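Local coordinates for iron-regulated transcriptional activator AFT2 (Saccharomyces cerevisiae, PDB 4LMG), which activates transcription of the yeast iron regulon when iron is scarce, binding iron-responsive promoter elements with the core sequence CACCC, at residues W24-F29 against K113-N118. Numbering follows the deposited sequence.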
# COMPACT_ATOMS: atom_id res chain seq x y z
N TRP A 24 -0.08 0.06 -21.35
CA TRP A 24 -0.44 -0.67 -22.56
C TRP A 24 -1.85 -1.24 -22.43
O TRP A 24 -2.66 -1.13 -23.35
CB TRP A 24 0.56 -1.79 -22.83
CG TRP A 24 0.23 -2.61 -24.04
CD1 TRP A 24 0.33 -2.22 -25.34
CD2 TRP A 24 -0.24 -3.96 -24.06
NE1 TRP A 24 -0.06 -3.24 -26.17
CE2 TRP A 24 -0.41 -4.32 -25.41
CE3 TRP A 24 -0.54 -4.90 -23.06
CZ2 TRP A 24 -0.87 -5.58 -25.79
CZ3 TRP A 24 -0.99 -6.15 -23.45
CH2 TRP A 24 -1.15 -6.48 -24.80
N LEU A 25 -2.14 -1.82 -21.27
CA LEU A 25 -3.46 -2.40 -21.02
C LEU A 25 -4.56 -1.34 -21.02
O LEU A 25 -5.69 -1.61 -21.44
CB LEU A 25 -3.46 -3.18 -19.71
CG LEU A 25 -2.71 -4.51 -19.77
CD1 LEU A 25 -2.63 -5.16 -18.39
CD2 LEU A 25 -3.40 -5.44 -20.76
N GLN A 26 -4.23 -0.13 -20.56
CA GLN A 26 -5.20 0.96 -20.54
C GLN A 26 -5.61 1.36 -21.95
O GLN A 26 -6.78 1.64 -22.20
CB GLN A 26 -4.64 2.17 -19.79
CG GLN A 26 -4.53 1.99 -18.28
CD GLN A 26 -3.84 3.15 -17.60
OE1 GLN A 26 -2.76 3.57 -18.02
NE2 GLN A 26 -4.47 3.68 -16.56
N LYS A 27 -4.65 1.40 -22.86
CA LYS A 27 -4.94 1.72 -24.25
C LYS A 27 -5.96 0.75 -24.82
O LYS A 27 -6.78 1.12 -25.66
CB LYS A 27 -3.67 1.69 -25.09
CG LYS A 27 -2.72 2.86 -24.83
CD LYS A 27 -1.47 2.75 -25.70
CE LYS A 27 -1.83 2.65 -27.17
NZ LYS A 27 -0.62 2.53 -28.02
N ILE A 28 -5.91 -0.50 -24.36
CA ILE A 28 -6.77 -1.54 -24.90
C ILE A 28 -8.13 -1.61 -24.20
O ILE A 28 -9.16 -1.79 -24.85
CB ILE A 28 -6.11 -2.93 -24.79
CG1 ILE A 28 -4.80 -2.96 -25.58
CG2 ILE A 28 -7.05 -4.01 -25.28
CD1 ILE A 28 -4.07 -4.27 -25.49
N PHE A 29 -8.13 -1.46 -22.88
CA PHE A 29 -9.35 -1.69 -22.12
C PHE A 29 -10.19 -0.45 -21.83
O PHE A 29 -11.41 -0.55 -21.66
CB PHE A 29 -9.05 -2.48 -20.85
CG PHE A 29 -8.81 -3.94 -21.11
CD1 PHE A 29 -9.88 -4.83 -21.16
CD2 PHE A 29 -7.53 -4.41 -21.36
CE1 PHE A 29 -9.66 -6.17 -21.42
CE2 PHE A 29 -7.32 -5.76 -21.62
CZ PHE A 29 -8.39 -6.63 -21.65
N LYS A 113 -7.39 11.03 -17.05
CA LYS A 113 -6.78 12.30 -17.40
C LYS A 113 -5.26 12.19 -17.37
O LYS A 113 -4.57 12.70 -18.26
CB LYS A 113 -7.27 13.42 -16.48
CG LYS A 113 -8.76 13.68 -16.60
CD LYS A 113 -9.22 14.74 -15.61
CE LYS A 113 -10.71 14.98 -15.71
NZ LYS A 113 -11.11 15.47 -17.05
N LYS A 114 -4.74 11.52 -16.35
CA LYS A 114 -3.31 11.27 -16.26
C LYS A 114 -2.86 10.34 -17.38
O LYS A 114 -1.78 10.51 -17.94
CB LYS A 114 -2.94 10.67 -14.90
CG LYS A 114 -3.02 11.67 -13.75
CD LYS A 114 -2.61 11.04 -12.43
CE LYS A 114 -2.53 12.08 -11.33
NZ LYS A 114 -2.18 11.48 -10.01
N PHE A 115 -3.70 9.37 -17.71
CA PHE A 115 -3.44 8.46 -18.82
C PHE A 115 -3.35 9.24 -20.12
O PHE A 115 -2.46 9.01 -20.94
CB PHE A 115 -4.54 7.40 -18.91
CG PHE A 115 -4.62 6.72 -20.26
CD1 PHE A 115 -3.75 5.70 -20.59
CD2 PHE A 115 -5.59 7.10 -21.18
CE1 PHE A 115 -3.83 5.06 -21.82
CE2 PHE A 115 -5.67 6.47 -22.41
CZ PHE A 115 -4.79 5.45 -22.73
N LYS A 116 -4.28 10.17 -20.30
CA LYS A 116 -4.34 10.99 -21.50
C LYS A 116 -3.12 11.89 -21.62
O LYS A 116 -2.56 12.06 -22.70
CB LYS A 116 -5.62 11.83 -21.50
CG LYS A 116 -5.97 12.43 -22.85
CD LYS A 116 -6.33 11.34 -23.85
CE LYS A 116 -6.62 11.94 -25.21
NZ LYS A 116 -7.63 13.04 -25.12
N GLU A 117 -2.70 12.47 -20.50
CA GLU A 117 -1.53 13.34 -20.48
C GLU A 117 -0.25 12.56 -20.75
O GLU A 117 0.70 13.09 -21.35
CB GLU A 117 -1.43 14.08 -19.14
CG GLU A 117 -0.19 14.95 -18.99
CD GLU A 117 -0.24 16.22 -19.83
OE1 GLU A 117 -1.15 16.35 -20.67
OE2 GLU A 117 0.64 17.09 -19.64
N ASN A 118 -0.21 11.31 -20.32
CA ASN A 118 0.94 10.45 -20.56
C ASN A 118 1.13 10.18 -22.06
O ASN A 118 2.25 10.17 -22.56
CB ASN A 118 0.82 9.15 -19.78
CG ASN A 118 1.97 8.20 -20.04
OD1 ASN A 118 1.81 7.16 -20.67
ND2 ASN A 118 3.15 8.57 -19.55
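In the WRKY-GCM1 DNA-binding domain of AFT2, helix 21-29 meets helix 110-121 through one aromatic side chain: Phe-115 reaches across to Gln-26 and Lys-27. The backbones come closest at the CA atoms of Gln-26 and Phe-115, 7.9 Å apart, a spacing that a phenylalanine ring can bridge. Phe-115 sets its CG anti to the backbone N (chi1 160°), which carries the ring out from its own helix. Its CE1 then lies 3.6 Å from Gln-26 CB. Gln-26 runs past the phenylalanine in the opposite direction and lies along the ring from CB to its amide, CB giving the apolar contact. Gln-26 OE1 also meets the ring, approaching Phe-115 CD1 obliquely at 3.5 Å, and the amide and ring planes are turned 69° apart, which rules out flat stacking. The Lys-27 and Phe-115 side chains run at about a right angle to each other, with Lys-27 CG at the ring edge, 3.9 Å from Phe-115 CE1. Lysine suits this place because its methylene chain packs against the ring edge while the ammonium group lies away from it, in a weak, long ion pair with Asp-124. Tyr-30 and Phe-131 add edge-to-face contacts to Phe-115, the latter from helix 125-139, while Leu-25 and Gln-26 pack on Ile-36 of strand 36-42, placing helix 21-29 between the sheet and the C-terminal helices.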